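Local coordinates for anti-restriction endonuclease (Enterobacteria phage T4, PDB 3WX4), which acts as a DNA mimic that counters the host restriction-modification system, inhibiting the McrA endonuclease, and that blocks DNA binding by the bacterial histone-like protein H-NS, at residues A[12-16]-A[17-21]; A[33-36]-A[37-41]; A[70-73]-A[74-77]. All blocks are in the same frame, centred on the assembly; numbering follows the deposited sequence.

Contact 1: A[12-16]-A[17-21]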
ATOM      1  N   THR A  12      13.760   5.203   1.222  1.00 35.44           N
ATOM      2  CA  THR A  12      13.730   6.190   2.295  1.00 35.41           C
ATOM      3  C   THR A  12      13.783   7.499   1.537  1.00 34.37           C
ATOM      4  O   THR A  12      14.767   7.807   0.841  1.00 36.07           O
ATOM      5  CB  THR A  12      14.925   6.079   3.219  1.00 35.46           C
ATOM      6  OG1 THR A  12      14.831   4.863   3.934  1.00 33.36           O
ATOM      7  CG2 THR A  12      14.936   7.225   4.206  1.00 34.22           C
ATOM      8  N   PHE A  13      12.701   8.247   1.615  1.00 33.38           N
ATOM      9  CA  PHE A  13      12.599   9.511   0.923  1.00 33.61           C
ATOM     10  C   PHE A  13      12.713  10.617   1.973  1.00 35.11           C
ATOM     11  O   PHE A  13      11.920  10.639   2.910  1.00 34.43           O
ATOM     12  CB  PHE A  13      11.229   9.581   0.230  1.00 35.97           C
ATOM     13  CG  PHE A  13      11.050  10.785  -0.628  1.00 38.80           C
ATOM     14  CD1 PHE A  13       9.907  11.575  -0.512  1.00 39.66           C
ATOM     15  CD2 PHE A  13      12.019  11.135  -1.579  1.00 40.41           C
ATOM     16  CE1 PHE A  13       9.712  12.695  -1.312  1.00 41.57           C
ATOM     17  CE2 PHE A  13      11.853  12.250  -2.405  1.00 40.64           C
ATOM     18  CZ  PHE A  13      10.689  13.051  -2.281  1.00 43.07           C
ATOM     19  N   LYS A  14      13.694  11.508   1.833  1.00 32.60           N
ATOM     20  CA  LYS A  14      13.862  12.609   2.779  1.00 33.89           C
ATOM     21  C   LYS A  14      13.165  13.811   2.245  1.00 34.34           C
ATOM     22  O   LYS A  14      13.372  14.193   1.093  1.00 35.02           O
ATOM     23  CB  LYS A  14      15.338  12.934   2.959  1.00 35.97           C
ATOM     24  CG  LYS A  14      15.663  14.096   3.910  1.00 35.54           C
ATOM     25  CD  LYS A  14      17.201  14.050   4.168  1.00 38.45           C
ATOM     26  CE  LYS A  14      17.716  15.342   4.702  1.00 39.68           C
ATOM     27  NZ  LYS A  14      19.188  15.353   4.641  1.00 43.53           N
ATOM     28  N   ILE A  15      12.308  14.421   3.054  1.00 30.07           N
ATOM     29  CA  ILE A  15      11.621  15.585   2.596  1.00 29.84           C
ATOM     30  C   ILE A  15      12.209  16.689   3.419  1.00 32.72           C
ATOM     31  O   ILE A  15      11.842  16.906   4.590  1.00 29.16           O
ATOM     32  CB  ILE A  15      10.094  15.431   2.764  1.00 29.24           C
ATOM     33  CG1 ILE A  15       9.615  14.224   1.964  1.00 30.96           C
ATOM     34  CG2 ILE A  15       9.390  16.662   2.267  1.00 26.77           C
ATOM     35  CD1 ILE A  15       8.109  13.946   2.080  1.00 32.01           C
ATOM     36  N   ASP A  16      13.187  17.381   2.827  1.00 32.63           N
ATOM     37  CA  ASP A  16      13.874  18.464   3.537  1.00 33.47           C
ATOM     38  C   ASP A  16      13.000  19.502   4.284  1.00 31.95           C
ATOM     39  O   ASP A  16      13.251  19.801   5.472  1.00 32.17           O
ATOM     40  CB  ASP A  16      14.760  19.249   2.566  1.00 36.08           C
ATOM     41  CG  ASP A  16      15.892  18.384   1.922  1.00 43.64           C
ATOM     42  OD1 ASP A  16      16.232  17.253   2.404  1.00 45.47           O
ATOM     43  OD2 ASP A  16      16.460  18.894   0.915  1.00 45.62           O
ATOM     44  N   ILE A  17      12.016  20.086   3.601  1.00 30.72           N
ATOM     45  CA  ILE A  17      11.231  21.110   4.254  1.00 31.20           C
ATOM     46  C   ILE A  17      10.460  20.568   5.473  1.00 31.35           C
ATOM     47  O   ILE A  17      10.211  21.324   6.427  1.00 30.96           O
ATOM     48  CB  ILE A  17      10.276  21.828   3.276  1.00 31.97           C
ATOM     49  CG1 ILE A  17       9.919  23.179   3.850  1.00 34.35           C
ATOM     50  CG2 ILE A  17       8.993  21.002   3.010  1.00 34.59           C
ATOM     51  CD1 ILE A  17       9.290  24.169   2.822  1.00 38.00           C
ATOM     52  N   LEU A  18      10.117  19.280   5.457  1.00 29.35           N
ATOM     53  CA  LEU A  18       9.375  18.708   6.618  1.00 28.59           C
ATOM     54  C   LEU A  18      10.343  18.438   7.732  1.00 29.97           C
ATOM     55  O   LEU A  18       9.991  18.624   8.917  1.00 27.08           O
ATOM     56  CB  LEU A  18       8.637  17.401   6.270  1.00 27.38           C
ATOM     57  CG  LEU A  18       7.291  17.675   5.564  1.00 26.83           C
ATOM     58  CD1 LEU A  18       6.758  16.324   4.989  1.00 26.65           C
ATOM     59  CD2 LEU A  18       6.254  18.350   6.534  1.00 29.06           C
ATOM     60  N   GLU A  19      11.557  17.974   7.377  1.00 28.35           N
ATOM     61  CA  GLU A  19      12.558  17.752   8.420  1.00 29.25           C
ATOM     62  C   GLU A  19      12.846  19.100   9.112  1.00 30.13           C
ATOM     63  O   GLU A  19      12.955  19.167  10.341  1.00 28.52           O
ATOM     64  CB  GLU A  19      13.871  17.222   7.845  1.00 29.11           C
ATOM     65  CG  GLU A  19      14.987  17.138   8.881  1.00 28.87           C
ATOM     66  CD  GLU A  19      16.283  16.591   8.303  1.00 29.72           C
ATOM     67  OE1 GLU A  19      16.672  17.116   7.213  1.00 30.48           O
ATOM     68  OE2 GLU A  19      16.876  15.675   8.923  1.00 29.06           O
ATOM     69  N   LYS A  20      12.967  20.179   8.346  1.00 29.37           N
ATOM     70  CA  LYS A  20      13.209  21.465   8.957  1.00 31.17           C
ATOM     71  C   LYS A  20      12.023  21.941   9.809  1.00 32.70           C
ATOM     72  O   LYS A  20      12.232  22.624  10.820  1.00 29.59           O
ATOM     73  CB  LYS A  20      13.508  22.530   7.907  1.00 34.14           C
ATOM     74  CG  LYS A  20      14.941  22.537   7.495  1.00 39.13           C
ATOM     75  CD  LYS A  20      15.121  23.351   6.219  1.00 44.21           C
ATOM     76  CE  LYS A  20      16.563  23.860   6.122  1.00 49.66           C
ATOM     77  NZ  LYS A  20      16.886  24.871   7.234  1.00 51.91           N
ATOM     78  N   LEU A  21      10.792  21.670   9.359  1.00 29.70           N
ATOM     79  CA  LEU A  21       9.626  22.075  10.150  1.00 29.37           C
ATOM     80  C   LEU A  21       9.646  21.340  11.504  1.00 28.60           C
ATOM     81  O   LEU A  21       9.336  21.934  12.571  1.00 31.08           O
ATOM     82  CB  LEU A  21       8.328  21.730   9.409  1.00 27.69           C
ATOM     83  CG  LEU A  21       7.066  22.172  10.184  1.00 29.00           C
ATOM     84  CD1 LEU A  21       7.014  23.667  10.213  1.00 28.43           C
ATOM     85  CD2 LEU A  21       5.818  21.597   9.533  1.00 27.26           C
TER
HETATM   86  O   HOH W   1      19.195  17.286   6.662  0.50 22.52           O
HETATM   87  O   HOH W   2      16.365  19.317   5.944  1.00 32.05           O
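The end of strand 2-14, whose sheet runs on into the second subunit, and the first turn of helix 16-24 meet here at a helix N-cap, with Ile-15 as the N-cap residue. Its carbonyl takes the first bond of the helix, Glu-19 N to Ile-15 O at 3.0 Å, with an N-H...O angle of 162°. Leu-18 N adds a weak bond to the same oxygen, so two amides of the first turn gather on one acceptor. The next rung follows at once, Lys-20 N donating a hydrogen bond to Asp-16 O at 2.9 Å.

Ile-15 has an apolar side chain and so offers no capping acceptor for the helix; instead it faces inward. Its CG2 lies 3.8 Å from Leu-18 CD1, the two side chains running alongside each other in the same direction, and CD1 of Ile-15 touches that same methyl. Branched aliphatic chains suit this buried side, where Phe-61 of strand 60-65 receives both of them.

The outer side is polar. Lys-14, on the strand, reaches along the surface with CG anti to the backbone N (chi1 179°) and every later torsion extended, which carries its end to Glu-19. The two chains pass at a slant, and it is CE of Lys-14 that comes nearest the carboxylate. Lys-14 NZ stays 4.0 Å from Glu-19 OE1, beyond a salt bridge, although the opposite charges probably still attract.

Water bridges complete the link. One water accepts from Lys-14 NZ and donates to Glu-19 OE1. A second donates both to Asp-16 O and, at 2.6 Å, to Glu-19 OE1, so this single carboxylate oxygen accepts hydrogen bonds from two waters.

Contact 2: A[33-36]-A[37-41]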
ATOM      1  N   VAL A  33       2.281  15.809   9.097  1.00 29.40           N
ATOM      2  CA  VAL A  33       2.717  14.552   8.577  1.00 31.69           C
ATOM      3  C   VAL A  33       1.661  13.468   8.680  1.00 33.55           C
ATOM      4  O   VAL A  33       1.572  12.560   7.823  1.00 30.26           O
ATOM      5  CB  VAL A  33       3.999  14.121   9.277  1.00 35.01           C
ATOM      6  CG1 VAL A  33       4.173  12.668   9.190  1.00 38.85           C
ATOM      7  CG2 VAL A  33       5.133  14.832   8.629  1.00 34.30           C
ATOM      8  N   ASN A  34       0.836  13.550   9.716  1.00 31.96           N
ATOM      9  CA  ASN A  34      -0.151  12.481   9.830  1.00 34.06           C
ATOM     10  C   ASN A  34      -1.339  12.677   8.835  1.00 34.10           C
ATOM     11  O   ASN A  34      -1.920  11.690   8.391  1.00 33.26           O
ATOM     12  CB  ASN A  34      -0.564  12.331  11.299  1.00 34.68           C
ATOM     13  CG  ASN A  34       0.491  11.514  12.111  1.00 35.84           C
ATOM     14  OD1 ASN A  34       0.484  10.250  12.078  1.00 36.81           O
ATOM     15  ND2 ASN A  34       1.447  12.222  12.773  1.00 35.99           N
ATOM     16  N   GLU A  35      -1.677  13.925   8.503  1.00 33.60           N
ATOM     17  CA  GLU A  35      -2.724  14.180   7.516  1.00 34.54           C
ATOM     18  C   GLU A  35      -2.144  13.854   6.149  1.00 34.86           C
ATOM     19  O   GLU A  35      -2.829  13.282   5.296  1.00 35.54           O
ATOM     20  CB  GLU A  35      -3.188  15.624   7.522  1.00 35.43           C
ATOM     21  CG  GLU A  35      -4.243  15.881   6.451  1.00 40.25           C
ATOM     22  CD  GLU A  35      -4.715  17.332   6.365  1.00 46.76           C
ATOM     23  OE1 GLU A  35      -5.784  17.616   6.934  1.00 50.07           O
ATOM     24  OE2 GLU A  35      -4.044  18.210   5.729  1.00 50.36           O
ATOM     25  N   LEU A  36      -0.857  14.159   5.956  1.00 33.75           N
ATOM     26  CA  LEU A  36      -0.219  13.878   4.684  1.00 33.92           C
ATOM     27  C   LEU A  36      -0.268  12.391   4.341  1.00 33.14           C
ATOM     28  O   LEU A  36      -0.683  11.974   3.219  1.00 33.34           O
ATOM     29  CB  LEU A  36       1.228  14.391   4.695  1.00 35.10           C
ATOM     30  CG  LEU A  36       2.104  13.988   3.504  1.00 35.07           C
ATOM     31  CD1 LEU A  36       1.613  14.730   2.264  1.00 36.84           C
ATOM     32  CD2 LEU A  36       3.590  14.397   3.796  1.00 34.22           C
ATOM     33  N   VAL A  37       0.148  11.568   5.287  1.00 29.85           N
ATOM     34  CA  VAL A  37       0.170  10.130   5.109  1.00 29.24           C
ATOM     35  C   VAL A  37      -1.247   9.601   4.932  1.00 32.28           C
ATOM     36  O   VAL A  37      -1.504   8.720   4.125  1.00 32.06           O
ATOM     37  CB  VAL A  37       0.840   9.454   6.354  1.00 29.40           C
ATOM     38  CG1 VAL A  37       0.625   7.960   6.331  1.00 30.32           C
ATOM     39  CG2 VAL A  37       2.385   9.762   6.299  1.00 30.44           C
ATOM     40  N   GLU A  38      -2.182  10.146   5.679  1.00 33.40           N
ATOM     41  CA  GLU A  38      -3.542   9.636   5.560  1.00 35.47           C
ATOM     42  C   GLU A  38      -4.129   9.964   4.182  1.00 35.27           C
ATOM     43  O   GLU A  38      -4.731   9.090   3.538  1.00 34.94           O
ATOM     44  CB  GLU A  38      -4.407  10.248   6.646  1.00 37.91           C
ATOM     45  CG  GLU A  38      -5.851   9.793   6.558  1.00 43.15           C
ATOM     46  CD  GLU A  38      -6.622  10.364   7.702  1.00 46.80           C
ATOM     47  OE1 GLU A  38      -6.250  10.060   8.864  1.00 44.85           O
ATOM     48  OE2 GLU A  38      -7.562  11.147   7.436  1.00 49.70           O
ATOM     49  N   GLU A  39      -3.949  11.203   3.737  1.00 34.36           N
ATOM     50  CA  GLU A  39      -4.478  11.615   2.444  1.00 36.79           C
ATOM     51  C   GLU A  39      -3.803  10.905   1.296  1.00 35.18           C
ATOM     52  O   GLU A  39      -4.482  10.577   0.317  1.00 35.40           O
ATOM     53  CB  GLU A  39      -4.407  13.144   2.234  1.00 39.11           C
ATOM     54  CG  GLU A  39      -5.511  13.882   3.003  1.00 46.79           C
ATOM     55  CD  GLU A  39      -5.601  15.405   2.700  1.00 50.56           C
ATOM     56  OE1 GLU A  39      -6.481  16.078   3.338  1.00 51.55           O
ATOM     57  OE2 GLU A  39      -4.796  15.912   1.853  1.00 49.08           O
ATOM     58  N   LEU A  40      -2.498  10.670   1.381  1.00 33.96           N
ATOM     59  CA  LEU A  40      -1.811   9.957   0.299  1.00 35.15           C
ATOM     60  C   LEU A  40      -2.369   8.540   0.193  1.00 37.34           C
ATOM     61  O   LEU A  40      -2.549   8.011  -0.910  1.00 37.62           O
ATOM     62  CB  LEU A  40      -0.297   9.912   0.520  1.00 33.57           C
ATOM     63  CG  LEU A  40       0.422  11.266   0.268  1.00 34.26           C
ATOM     64  CD1 LEU A  40       1.853  11.211   0.863  1.00 32.38           C
ATOM     65  CD2 LEU A  40       0.475  11.589  -1.273  1.00 33.21           C
ATOM     66  N   HIS A  41      -2.649   7.920   1.327  1.00 37.26           N
ATOM     67  CA  HIS A  41      -3.214   6.584   1.305  1.00 39.97           C
ATOM     68  C   HIS A  41      -4.663   6.582   0.832  1.00 40.66           C
ATOM     69  O   HIS A  41      -5.105   5.636   0.177  1.00 39.72           O
ATOM     70  CB  HIS A  41      -3.136   5.943   2.691  1.00 41.13           C
ATOM     71  CG  HIS A  41      -1.773   5.430   3.016  1.00 43.76           C
ATOM     72  ND1 HIS A  41      -1.298   5.323   4.307  1.00 43.80           N
ATOM     73  CD2 HIS A  41      -0.782   4.980   2.206  1.00 45.10           C
ATOM     74  CE1 HIS A  41      -0.073   4.821   4.277  1.00 44.88           C
ATOM     75  NE2 HIS A  41       0.264   4.602   3.014  1.00 45.67           N
TER
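Leu-36 and Leu-40 lie alongside each other on the inner face of helix 26-43, one turn apart and pointing the same way, with Leu-36 CD1 3.8 Å from Leu-40 CD1. The CG of Leu-40 also rests on the carbonyl oxygen of Leu-36. Val-33 and Val-37 meet more loosely through CG1 and CG2, while CG2 of Val-37 presses on Val-33 O at 3.3 Å. Leucine and valine suit this side, where they meet apolar and aromatic side chains.

Four backbone bonds cross from residues 33-36 to residues 37-40, each from an amide to the carbonyl four residues earlier, the shortest being Glu-39 N to Glu-35 O at 2.8 Å.

On the outer side, Glu-35 and Glu-39 run side by side with their carboxylates stacked, the planes 11° apart. Their OE1 atoms are 4.0 Å from each other, and these like charges probably repel. Glu-35 OE2 has a hydrogen bond to Tyr-85 OH, which helps to fix that carboxylate. Acids gathered like this are consistent with a protein that mimics DNA.

Around the helix, Tyr-81 of helix 71-84 meets both leucines, Ile-49 of strand 47-51 lies against Leu-40, and Phe-61 of strand 60-65 packs on both valines.

Contact 3: A[70-73]-A[74-77]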
ATOM      1  N   ASN A  70       6.189   3.257 -10.902  1.00 46.20           N
ATOM      2  CA  ASN A  70       7.451   3.980 -11.029  1.00 47.04           C
ATOM      3  C   ASN A  70       7.731   4.799  -9.756  1.00 45.17           C
ATOM      4  O   ASN A  70       7.003   5.735  -9.478  1.00 45.99           O
ATOM      5  CB  ASN A  70       7.345   4.945 -12.205  1.00 48.96           C
ATOM      6  CG  ASN A  70       8.670   5.550 -12.569  1.00 53.68           C
ATOM      7  OD1 ASN A  70       9.552   5.752 -11.718  1.00 54.21           O
ATOM      8  ND2 ASN A  70       8.826   5.860 -13.858  1.00 56.66           N
ATOM      9  N   ILE A  71       8.786   4.481  -9.028  1.00 43.61           N
ATOM     10  CA  ILE A  71       9.074   5.222  -7.796  1.00 44.99           C
ATOM     11  C   ILE A  71       9.115   6.724  -8.044  1.00 46.16           C
ATOM     12  O   ILE A  71       8.540   7.489  -7.286  1.00 45.86           O
ATOM     13  CB  ILE A  71      10.399   4.760  -7.145  1.00 43.84           C
ATOM     14  CG1 ILE A  71      10.599   5.431  -5.765  1.00 44.29           C
ATOM     15  CG2 ILE A  71      11.543   5.122  -8.036  1.00 45.30           C
ATOM     16  CD1 ILE A  71       9.404   5.256  -4.846  1.00 41.13           C
ATOM     17  N   ASP A  72       9.744   7.170  -9.131  1.00 46.42           N
ATOM     18  CA  ASP A  72       9.806   8.612  -9.367  1.00 46.61           C
ATOM     19  C   ASP A  72       8.442   9.257  -9.528  1.00 45.32           C
ATOM     20  O   ASP A  72       8.254  10.441  -9.167  1.00 45.74           O
ATOM     21  CB  ASP A  72      10.735   8.904 -10.542  1.00 50.28           C
ATOM     22  CG  ASP A  72      12.128   8.374 -10.281  1.00 54.50           C
ATOM     23  OD1 ASP A  72      12.697   8.720  -9.215  1.00 55.46           O
ATOM     24  OD2 ASP A  72      12.657   7.584 -11.102  1.00 58.08           O
ATOM     25  N   ASP A  73       7.468   8.516 -10.049  1.00 43.15           N
ATOM     26  CA  ASP A  73       6.138   9.112 -10.124  1.00 42.82           C
ATOM     27  C   ASP A  73       5.553   9.262  -8.702  1.00 42.27           C
ATOM     28  O   ASP A  73       4.808  10.223  -8.423  1.00 41.90           O
ATOM     29  CB  ASP A  73       5.176   8.266 -10.962  1.00 45.81           C
ATOM     30  CG  ASP A  73       5.562   8.259 -12.461  1.00 49.35           C
ATOM     31  OD1 ASP A  73       6.002   9.334 -12.962  1.00 48.73           O
ATOM     32  OD2 ASP A  73       5.424   7.184 -13.097  1.00 49.48           O
ATOM     33  N   VAL A  74       5.857   8.298  -7.841  1.00 39.66           N
ATOM     34  CA  VAL A  74       5.357   8.351  -6.472  1.00 40.36           C
ATOM     35  C   VAL A  74       5.923   9.597  -5.784  1.00 38.22           C
ATOM     36  O   VAL A  74       5.194  10.316  -5.110  1.00 39.53           O
ATOM     37  CB  VAL A  74       5.761   7.097  -5.633  1.00 40.09           C
ATOM     38  CG1 VAL A  74       5.297   7.298  -4.151  1.00 33.66           C
ATOM     39  CG2 VAL A  74       5.101   5.792  -6.227  1.00 39.60           C
ATOM     40  N   LEU A  75       7.204   9.879  -5.982  1.00 39.09           N
ATOM     41  CA  LEU A  75       7.782  11.043  -5.330  1.00 37.70           C
ATOM     42  C   LEU A  75       7.139  12.325  -5.799  1.00 39.07           C
ATOM     43  O   LEU A  75       6.950  13.233  -5.028  1.00 37.65           O
ATOM     44  CB  LEU A  75       9.297  11.067  -5.534  1.00 39.29           C
ATOM     45  CG  LEU A  75       9.957   9.749  -5.059  1.00 41.08           C
ATOM     46  CD1 LEU A  75      11.469   9.824  -5.280  1.00 42.35           C
ATOM     47  CD2 LEU A  75       9.653   9.465  -3.587  1.00 42.99           C
ATOM     48  N   LYS A  76       6.766  12.408  -7.077  1.00 39.59           N
ATOM     49  CA  LYS A  76       6.164  13.614  -7.576  1.00 39.23           C
ATOM     50  C   LYS A  76       4.830  13.823  -6.912  1.00 38.71           C
ATOM     51  O   LYS A  76       4.440  14.953  -6.610  1.00 39.83           O
ATOM     52  CB  LYS A  76       5.916  13.530  -9.094  1.00 43.43           C
ATOM     53  CG  LYS A  76       7.060  13.976  -9.986  1.00 48.59           C
ATOM     54  CD  LYS A  76       6.538  13.950 -11.459  1.00 53.49           C
ATOM     55  CE  LYS A  76       7.594  14.394 -12.490  1.00 55.96           C
ATOM     56  NZ  LYS A  76       7.033  14.272 -13.908  1.00 58.54           N
ATOM     57  N   THR A  77       4.091  12.733  -6.747  1.00 38.99           N
ATOM     58  CA  THR A  77       2.783  12.823  -6.140  1.00 37.32           C
ATOM     59  C   THR A  77       2.955  13.288  -4.675  1.00 36.16           C
ATOM     60  O   THR A  77       2.247  14.168  -4.204  1.00 35.89           O
ATOM     61  CB  THR A  77       2.085  11.459  -6.173  1.00 39.25           C
ATOM     62  OG1 THR A  77       1.874  11.066  -7.537  1.00 39.82           O
ATOM     63  CG2 THR A  77       0.699  11.529  -5.474  1.00 38.38           C
TER
HETATM   64  O   HOH W   3       4.692  12.416 -13.271  1.00 74.33           O
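Ile-71 reaches Val-74 with its terminal methyl, CD1 lying 4.2 Å from Val-74 CB as the two side chains cross at a slant. Its CG1 branch is anti to the backbone N (chi1 -173°), and chi2 of 53° bends CD1 back towards the helix, where it also approaches CD2 of Leu-75. These branched aliphatic chains face the sheet: Val-63 of strand 60-65 touches both Ile-71 and Val-74, while Leu-75 meets Phe-13.

A polar pair lies on the solvent side. Lys-76 is extended beyond CG, and its NZ gives a hydrogen bond to a water 3.1 Å away. The same water makes a weak bond to Asp-73 OD1, a loose bridge between opposite charges too far apart to touch. A long lysine and a short aspartate, both charged, suit this outer face, where their ends can meet water.

The backbone sets these positions. Leu-75 N bonds to Ile-71 O at 3.0 Å, Lys-76 N to Asp-72 O, and Thr-77 N to Asp-73 O, giving one rung of the helix after another. Val-74 N belongs mainly to Asn-70 O, in the plane of that carbonyl, and makes a weak second bond to Ile-71 O.

Farther out, the side chain of Asn-70 caps the first turn. Its OD1 accepts from Asp-72 N at 3.0 Å, with an N-H...O angle of 133°, supplying an acceptor to an amide that has no preceding turn to bond to. Ile-2 of the second subunit packs on Ile-71 and Leu-75, placing this end of the helix at the dimer interface. The arrangement is the first turns of an alpha-helix opened by an asparagine N-cap, the short polar side chain closing the start of helix 71-84.

How the contacts relate
All three contacts are local, yet their inner side chains share one interior between the helices and the antiparallel sheet. Contact 1, joining strand to helix, and contact 2, within helix 26-43, are partly buried; contact 3, which begins helix 71-84, lies at the surface. Leu-18 of contact 1 packs on Leu-36 of contact 2, Phe-13 on Leu-75 of contact 3, and Leu-40 on Thr-77. The N-cap of contact 1 is the apolar Ile-15, whereas Asn-70 in contact 3 accepts with its side chain. Waters lie between lysine and acid in both, weakly in contact 3; contact 2 sets two glutamates together. Contacts 1 and 3 touch the second subunit, as does His-41 of contact 2.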